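Local structure of Methylcobalamin\: coenzyme M methyltransferase (Methanosarcina mazei, 4AY7) at residues P53-L65 / R129-R141. The protein transfers the methyl group of a methylated corrinoid to coenzyme M, a zinc-dependent step of methanogenesis. Numbering follows the deposited sequence.
Sequences PEAHTNPELMAKL and RIPVVLEAIKIIR
Met-62 starts out extended (chi1 -176°, CG on the far side from N) and bends only at chi3, which lays its thioether along Ala-136, while Val-132, turned so that CG1 lies opposite its own N, pushes that methyl against the N of Pro-59 at 3.5 Å. This is a single knob-into-hole contact between two helices outside the barrel of a TIM-barrel protein of the uroporphyrinogen decarboxylase family: helices 59-65 and 130-141 cross at -50°, their axes 8.3 Å apart. Pro-59 is the knob, its ring set among Val-132, Glu-135, Ala-136 and Ile-139. Here the backbones come close because Ala-136, which also packs on Leu-80 of strand 78-80, offers just a methyl, CB, which rests 3.6 Å from Pro-59 O. Met-62 SD sits 3.9 Å from Ala-136 CB and also touches Val-133, with CE reaching on to Val-132 CG1; an alanine in its place would probably open a gap beside Ala-136 and deprive Val-133 CG2 of its sulfur neighbour. One turn after Pro-59, Ala-63 CB meets Ile-139 CG2 at 3.6 Å. Ile-139 CD1 also lies against the carboxylate carbon of Glu-60, the two side chains crossing at about a right angle. Asn-58 caps helix 59-65, its OD1 taking the N-H of Leu-61 from above the carbonyl plane. The His-56 side chain lies about 6 Å from that of Gln-103, which binds coenzyme M. At this same end, Arg-129 is held mainly by Glu-89, through NE; edge-on, its NH1 makes a weak but fairly straight (163°) hydrogen bond of 3.4 Å to His-56 O.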
ATOM      1  N   PRO A  53     -16.814  -5.445   8.982  1.00 25.68           N
ATOM      2  CA  PRO A  53     -16.642  -5.387   7.542  1.00 24.89           C
ATOM      3  C   PRO A  53     -17.418  -4.314   6.814  1.00 25.11           C
ATOM      4  O   PRO A  53     -17.133  -4.071   5.644  1.00 25.19           O
ATOM      5  CB  PRO A  53     -17.155  -6.754   7.075  1.00 24.57           C
ATOM      6  CG  PRO A  53     -18.096  -7.167   8.100  1.00 25.94           C
ATOM      7  CD  PRO A  53     -17.523  -6.666   9.397  1.00 25.91           C
ATOM      8  N   GLU A  54     -18.373  -3.674   7.463  1.00 25.72           N
ATOM      9  CA  GLU A  54     -19.186  -2.680   6.809  1.00 27.51           C
ATOM     10  C   GLU A  54     -18.450  -1.542   6.229  1.00 26.74           C
ATOM     11  O   GLU A  54     -18.896  -1.004   5.197  1.00 27.67           O
ATOM     12  CB  GLU A  54     -20.230  -2.089   7.771  1.00 31.37           C
ATOM     13  CG  GLU A  54     -21.285  -3.111   8.202  1.00 35.31           C
ATOM     14  CD  GLU A  54     -20.995  -3.650   9.620  1.00 39.99           C
ATOM     15  OE1 GLU A  54     -19.796  -4.044   9.919  1.00 39.04           O
ATOM     16  OE2 GLU A  54     -21.958  -3.635  10.445  1.00 41.96           O
ATOM     17  N   ALA A  55     -17.355  -1.125   6.881  1.00 25.19           N
ATOM     18  CA  ALA A  55     -16.439  -0.111   6.330  1.00 24.46           C
ATOM     19  C   ALA A  55     -15.764  -0.564   5.004  1.00 23.66           C
ATOM     20  O   ALA A  55     -15.105   0.273   4.379  1.00 24.01           O
ATOM     21  CB  ALA A  55     -15.355   0.329   7.318  1.00 23.96           C
ATOM     22  N   HIS A  56     -15.836  -1.848   4.656  1.00 22.63           N
ATOM     23  CA  HIS A  56     -15.333  -2.304   3.358  1.00 21.75           C
ATOM     24  C   HIS A  56     -16.353  -2.149   2.263  1.00 22.37           C
ATOM     25  O   HIS A  56     -16.020  -2.104   1.089  1.00 22.21           O
ATOM     26  CB  HIS A  56     -14.884  -3.739   3.412  1.00 21.12           C
ATOM     27  CG  HIS A  56     -13.924  -4.108   4.533  1.00 20.10           C
ATOM     28  ND1 HIS A  56     -12.727  -3.483   4.776  1.00 20.08           N
ATOM     29  CD2 HIS A  56     -13.964  -5.208   5.373  1.00 20.05           C
ATOM     30  CE1 HIS A  56     -12.063  -4.141   5.725  1.00 19.38           C
ATOM     31  NE2 HIS A  56     -12.863  -5.185   6.139  1.00 20.28           N
ATOM     32  N   THR A  57     -17.624  -2.086   2.604  1.00 23.74           N
ATOM     33  CA  THR A  57     -18.721  -2.221   1.621  1.00 24.76           C
ATOM     34  C   THR A  57     -19.572  -0.941   1.463  1.00 25.72           C
ATOM     35  O   THR A  57     -20.349  -0.810   0.524  1.00 25.43           O
ATOM     36  CB  THR A  57     -19.624  -3.421   2.002  1.00 26.46           C
ATOM     37  OG1 THR A  57     -20.252  -3.227   3.306  1.00 26.06           O
ATOM     38  CG2 THR A  57     -18.802  -4.711   2.133  1.00 26.21           C
ATOM     39  N   ASN A  58     -19.472  -0.010   2.391  1.00 24.70           N
ATOM     40  CA  ASN A  58     -20.298   1.192   2.360  1.00 25.03           C
ATOM     41  C   ASN A  58     -19.347   2.389   2.186  1.00 24.76           C
ATOM     42  O   ASN A  58     -18.516   2.604   3.072  1.00 24.23           O
ATOM     43  CB  ASN A  58     -20.941   1.290   3.730  1.00 26.72           C
ATOM     44  CG  ASN A  58     -21.862   2.505   3.903  1.00 28.87           C
ATOM     45  OD1 ASN A  58     -21.530   3.634   3.612  1.00 30.02           O
ATOM     46  ND2 ASN A  58     -23.040   2.244   4.461  1.00 31.60           N
ATOM     47  N   PRO A  59     -19.498   3.198   1.116  1.00 24.30           N
ATOM     48  CA  PRO A  59     -18.507   4.267   0.887  1.00 24.73           C
ATOM     49  C   PRO A  59     -18.451   5.308   1.974  1.00 24.41           C
ATOM     50  O   PRO A  59     -17.382   5.854   2.241  1.00 22.18           O
ATOM     51  CB  PRO A  59     -18.969   4.955  -0.414  1.00 25.07           C
ATOM     52  CG  PRO A  59     -20.419   4.614  -0.515  1.00 26.11           C
ATOM     53  CD  PRO A  59     -20.524   3.192   0.054  1.00 25.92           C
ATOM     54  N   GLU A  60     -19.608   5.601   2.557  1.00 25.84           N
ATOM     55  CA  GLU A  60     -19.647   6.619   3.610  1.00 27.07           C
ATOM     56  C   GLU A  60     -18.921   6.156   4.855  1.00 26.32           C
ATOM     57  O   GLU A  60     -18.163   6.914   5.429  1.00 25.86           O
ATOM     58  CB  GLU A  60     -21.050   7.033   3.946  1.00 30.32           C
ATOM     59  CG  GLU A  60     -21.761   7.694   2.786  1.00 32.98           C
ATOM     60  CD  GLU A  60     -21.505   9.186   2.639  1.00 37.00           C
ATOM     61  OE1 GLU A  60     -20.647   9.823   3.364  1.00 42.62           O
ATOM     62  OE2 GLU A  60     -22.139   9.734   1.718  1.00 40.20           O
ATOM     63  N   LEU A  61     -19.108   4.925   5.276  1.00 25.42           N
ATOM     64  CA  LEU A  61     -18.319   4.406   6.408  1.00 25.74           C
ATOM     65  C   LEU A  61     -16.825   4.227   6.103  1.00 24.35           C
ATOM     66  O   LEU A  61     -15.971   4.481   6.980  1.00 23.44           O
ATOM     67  CB  LEU A  61     -18.938   3.121   6.985  1.00 25.88           C
ATOM     68  CG  LEU A  61     -20.361   3.189   7.503  1.00 28.00           C
ATOM     69  CD1 LEU A  61     -20.840   1.754   7.793  1.00 27.94           C
ATOM     70  CD2 LEU A  61     -20.499   4.141   8.724  1.00 27.55           C
ATOM     71  N   MET A  62     -16.506   3.819   4.872  1.00 23.25           N
ATOM     72  CA  MET A  62     -15.116   3.760   4.443  1.00 23.44           C
ATOM     73  C   MET A  62     -14.467   5.178   4.585  1.00 23.37           C
ATOM     74  O   MET A  62     -13.348   5.326   5.163  1.00 23.92           O
ATOM     75  CB  MET A  62     -15.039   3.258   2.997  1.00 23.51           C
ATOM     76  CG  MET A  62     -13.625   3.059   2.466  1.00 24.06           C
ATOM     77  SD  MET A  62     -13.517   2.356   0.829  1.00 23.63           S
ATOM     78  CE  MET A  62     -13.852   0.605   1.180  1.00 24.46           C
ATOM     79  N   ALA A  63     -15.146   6.201   4.064  1.00 22.82           N
ATOM     80  CA  ALA A  63     -14.692   7.564   4.174  1.00 23.77           C
ATOM     81  C   ALA A  63     -14.502   7.954   5.665  1.00 25.56           C
ATOM     82  O   ALA A  63     -13.451   8.468   6.073  1.00 25.51           O
ATOM     83  CB  ALA A  63     -15.666   8.489   3.490  1.00 23.44           C
ATOM     84  N   LYS A  64     -15.505   7.621   6.461  1.00 26.79           N
ATOM     85  CA  LYS A  64     -15.601   8.059   7.843  1.00 28.42           C
ATOM     86  C   LYS A  64     -14.460   7.468   8.652  1.00 28.51           C
ATOM     87  O   LYS A  64     -13.769   8.232   9.359  1.00 32.79           O
ATOM     88  CB  LYS A  64     -17.028   7.765   8.379  1.00 30.31           C
ATOM     89  CG  LYS A  64     -17.400   8.478   9.650  1.00 31.83           C
ATOM     90  CD  LYS A  64     -18.722   7.955  10.185  1.00 32.74           C
ATOM     91  CE  LYS A  64     -19.156   8.720  11.456  1.00 32.79           C
ATOM     92  NZ  LYS A  64     -20.371   8.085  12.115  1.00 31.18           N
ATOM     93  N   LEU A  65     -14.127   6.198   8.460  1.00 26.16           N
ATOM     94  CA  LEU A  65     -13.018   5.598   9.168  1.00 26.23           C
ATOM     95  C   LEU A  65     -11.640   6.116   8.700  1.00 27.86           C
ATOM     96  O   LEU A  65     -10.663   6.231   9.553  1.00 27.14           O
ATOM     97  CB  LEU A  65     -13.024   4.133   9.023  1.00 25.53           C
ATOM     98  CG  LEU A  65     -11.990   3.304   9.724  1.00 24.68           C
ATOM     99  CD1 LEU A  65     -12.059   3.484  11.267  1.00 25.25           C
ATOM    100  CD2 LEU A  65     -12.237   1.879   9.269  1.00 25.31           C
ATOM    101  N   ARG A 129     -16.442  -3.921  -5.593  1.00 21.13           N
ATOM    102  CA  ARG A 129     -16.458  -2.751  -4.733  1.00 21.42           C
ATOM    103  C   ARG A 129     -15.610  -1.611  -5.290  1.00 20.58           C
ATOM    104  O   ARG A 129     -15.400  -0.607  -4.610  1.00 21.02           O
ATOM    105  CB  ARG A 129     -16.057  -3.195  -3.349  1.00 21.54           C
ATOM    106  CG  ARG A 129     -17.013  -4.135  -2.682  1.00 22.81           C
ATOM    107  CD  ARG A 129     -16.456  -4.600  -1.339  1.00 23.53           C
ATOM    108  NE  ARG A 129     -15.358  -5.565  -1.475  1.00 23.75           N
ATOM    109  CZ  ARG A 129     -14.175  -5.442  -0.918  1.00 24.85           C
ATOM    110  NH1 ARG A 129     -13.917  -4.418  -0.138  1.00 25.07           N
ATOM    111  NH2 ARG A 129     -13.263  -6.383  -1.125  1.00 26.50           N
ATOM    112  N   ILE A 130     -15.235  -1.697  -6.565  1.00 20.66           N
ATOM    113  CA  ILE A 130     -14.514  -0.622  -7.196  1.00 20.56           C
ATOM    114  C   ILE A 130     -15.307   0.663  -7.054  1.00 21.45           C
ATOM    115  O   ILE A 130     -14.778   1.711  -6.631  1.00 20.47           O
ATOM    116  CB  ILE A 130     -14.081  -0.946  -8.667  1.00 20.53           C
ATOM    117  CG1 ILE A 130     -12.911  -1.954  -8.597  1.00 20.17           C
ATOM    118  CG2 ILE A 130     -13.542   0.320  -9.375  1.00 20.46           C
ATOM    119  CD1 ILE A 130     -12.419  -2.432  -9.942  1.00 20.69           C
ATOM    120  N   PRO A 131     -16.579   0.606  -7.337  1.00 22.49           N
ATOM    121  CA  PRO A 131     -17.322   1.832  -7.147  1.00 23.21           C
ATOM    122  C   PRO A 131     -17.462   2.338  -5.686  1.00 22.89           C
ATOM    123  O   PRO A 131     -17.689   3.543  -5.499  1.00 24.19           O
ATOM    124  CB  PRO A 131     -18.715   1.454  -7.690  1.00 23.72           C
ATOM    125  CG  PRO A 131     -18.472   0.313  -8.638  1.00 24.23           C
ATOM    126  CD  PRO A 131     -17.437  -0.469  -7.890  1.00 23.22           C
ATOM    127  N   VAL A 132     -17.311   1.480  -4.683  1.00 21.85           N
ATOM    128  CA  VAL A 132     -17.282   1.936  -3.289  1.00 21.64           C
ATOM    129  C   VAL A 132     -16.001   2.782  -3.031  1.00 21.21           C
ATOM    130  O   VAL A 132     -16.078   3.878  -2.436  1.00 20.98           O
ATOM    131  CB  VAL A 132     -17.275   0.761  -2.298  1.00 21.50           C
ATOM    132  CG1 VAL A 132     -17.328   1.275  -0.891  1.00 21.32           C
ATOM    133  CG2 VAL A 132     -18.544  -0.106  -2.461  1.00 22.09           C
ATOM    134  N   VAL A 133     -14.851   2.264  -3.489  1.00 20.46           N
ATOM    135  CA  VAL A 133     -13.591   2.954  -3.318  1.00 20.13           C
ATOM    136  C   VAL A 133     -13.566   4.279  -4.067  1.00 20.67           C
ATOM    137  O   VAL A 133     -13.194   5.295  -3.480  1.00 20.05           O
ATOM    138  CB  VAL A 133     -12.410   2.092  -3.785  1.00 19.97           C
ATOM    139  CG1 VAL A 133     -11.107   2.918  -3.686  1.00 18.73           C
ATOM    140  CG2 VAL A 133     -12.322   0.853  -2.871  1.00 19.91           C
ATOM    141  N   LEU A 134     -14.055   4.308  -5.305  1.00 20.63           N
ATOM    142  CA  LEU A 134     -14.043   5.569  -6.052  1.00 21.28           C
ATOM    143  C   LEU A 134     -14.944   6.594  -5.412  1.00 22.00           C
ATOM    144  O   LEU A 134     -14.613   7.756  -5.303  1.00 22.16           O
ATOM    145  CB  LEU A 134     -14.410   5.328  -7.523  1.00 20.82           C
ATOM    146  CG  LEU A 134     -13.487   4.329  -8.253  1.00 20.24           C
ATOM    147  CD1 LEU A 134     -13.886   4.255  -9.723  1.00 21.02           C
ATOM    148  CD2 LEU A 134     -11.968   4.700  -8.140  1.00 20.03           C
ATOM    149  N   GLU A 135     -16.096   6.185  -4.974  1.00 23.53           N
ATOM    150  CA  GLU A 135     -16.969   7.090  -4.303  1.00 25.11           C
ATOM    151  C   GLU A 135     -16.409   7.585  -2.945  1.00 23.09           C
ATOM    152  O   GLU A 135     -16.615   8.723  -2.591  1.00 22.43           O
ATOM    153  CB  GLU A 135     -18.335   6.446  -4.151  1.00 28.19           C
ATOM    154  CG  GLU A 135     -19.286   7.244  -3.296  1.00 32.55           C
ATOM    155  CD  GLU A 135     -19.878   8.464  -4.019  1.00 39.31           C
ATOM    156  OE1 GLU A 135     -19.497   8.794  -5.203  1.00 46.29           O
ATOM    157  OE2 GLU A 135     -20.815   9.049  -3.413  1.00 47.36           O
ATOM    158  N   ALA A 136     -15.721   6.731  -2.214  1.00 21.59           N
ATOM    159  CA  ALA A 136     -15.152   7.129  -0.905  1.00 21.72           C
ATOM    160  C   ALA A 136     -14.038   8.164  -1.082  1.00 21.60           C
ATOM    161  O   ALA A 136     -13.953   9.116  -0.326  1.00 20.96           O
ATOM    162  CB  ALA A 136     -14.676   5.924  -0.081  1.00 21.28           C
ATOM    163  N   ILE A 137     -13.273   8.021  -2.168  1.00 21.26           N
ATOM    164  CA  ILE A 137     -12.222   8.999  -2.499  1.00 21.33           C
ATOM    165  C   ILE A 137     -12.847  10.352  -2.727  1.00 22.06           C
ATOM    166  O   ILE A 137     -12.369  11.337  -2.205  1.00 21.71           O
ATOM    167  CB  ILE A 137     -11.421   8.585  -3.745  1.00 21.21           C
ATOM    168  CG1 ILE A 137     -10.603   7.333  -3.395  1.00 20.96           C
ATOM    169  CG2 ILE A 137     -10.564   9.778  -4.207  1.00 21.52           C
ATOM    170  CD1 ILE A 137     -10.038   6.599  -4.646  1.00 20.99           C
ATOM    171  N   LYS A 138     -13.937  10.386  -3.480  1.00 24.25           N
ATOM    172  CA  LYS A 138     -14.632  11.679  -3.723  1.00 25.71           C
ATOM    173  C   LYS A 138     -15.208  12.274  -2.463  1.00 25.16           C
ATOM    174  O   LYS A 138     -15.156  13.487  -2.252  1.00 25.47           O
ATOM    175  CB  LYS A 138     -15.745  11.489  -4.730  1.00 27.25           C
ATOM    176  CG  LYS A 138     -15.189  11.059  -6.076  1.00 29.65           C
ATOM    177  CD  LYS A 138     -16.313  10.646  -7.014  1.00 32.09           C
ATOM    178  CE  LYS A 138     -15.925   9.422  -7.868  1.00 33.95           C
ATOM    179  NZ  LYS A 138     -17.157   8.598  -7.996  1.00 36.99           N
ATOM    180  N   ILE A 139     -15.742  11.425  -1.601  1.00 24.16           N
ATOM    181  CA  ILE A 139     -16.254  11.910  -0.303  1.00 24.11           C
ATOM    182  C   ILE A 139     -15.115  12.492   0.554  1.00 23.71           C
ATOM    183  O   ILE A 139     -15.277  13.537   1.183  1.00 23.92           O
ATOM    184  CB  ILE A 139     -16.890  10.811   0.484  1.00 24.14           C
ATOM    185  CG1 ILE A 139     -18.153  10.309  -0.254  1.00 24.47           C
ATOM    186  CG2 ILE A 139     -17.301  11.278   1.893  1.00 24.15           C
ATOM    187  CD1 ILE A 139     -18.760   9.100   0.448  1.00 24.22           C
ATOM    188  N   ILE A 140     -13.993  11.773   0.623  1.00 22.79           N
ATOM    189  CA  ILE A 140     -12.768  12.270   1.339  1.00 22.69           C
ATOM    190  C   ILE A 140     -12.281  13.629   0.782  1.00 23.29           C
ATOM    191  O   ILE A 140     -12.203  14.598   1.514  1.00 24.09           O
ATOM    192  CB  ILE A 140     -11.628  11.241   1.289  1.00 21.88           C
ATOM    193  CG1 ILE A 140     -12.059  10.026   2.115  1.00 21.43           C
ATOM    194  CG2 ILE A 140     -10.268  11.871   1.714  1.00 20.98           C
ATOM    195  CD1 ILE A 140     -11.187   8.787   1.866  1.00 21.48           C
ATOM    196  N   ARG A 141     -12.107  13.710  -0.536  1.00 23.74           N
ATOM    197  CA  ARG A 141     -11.735  14.954  -1.183  1.00 24.60           C
ATOM    198  C   ARG A 141     -12.660  16.099  -0.838  1.00 25.27           C
ATOM    199  O   ARG A 141     -12.217  17.197  -0.526  1.00 24.80           O
ATOM    200  CB  ARG A 141     -11.663  14.825  -2.700  1.00 24.88           C
ATOM    201  CG  ARG A 141     -11.279  16.136  -3.377  1.00 26.15           C
ATOM    202  CD  ARG A 141      -9.874  16.655  -2.988  1.00 25.97           C
ATOM    203  NE  ARG A 141      -8.814  15.748  -3.425  1.00 25.55           N
ATOM    204  CZ  ARG A 141      -7.631  15.561  -2.792  1.00 26.24           C
ATOM    205  NH1 ARG A 141      -7.359  16.174  -1.634  1.00 26.64           N
ATOM    206  NH2 ARG A 141      -6.708  14.735  -3.303  1.00 26.00           N
TER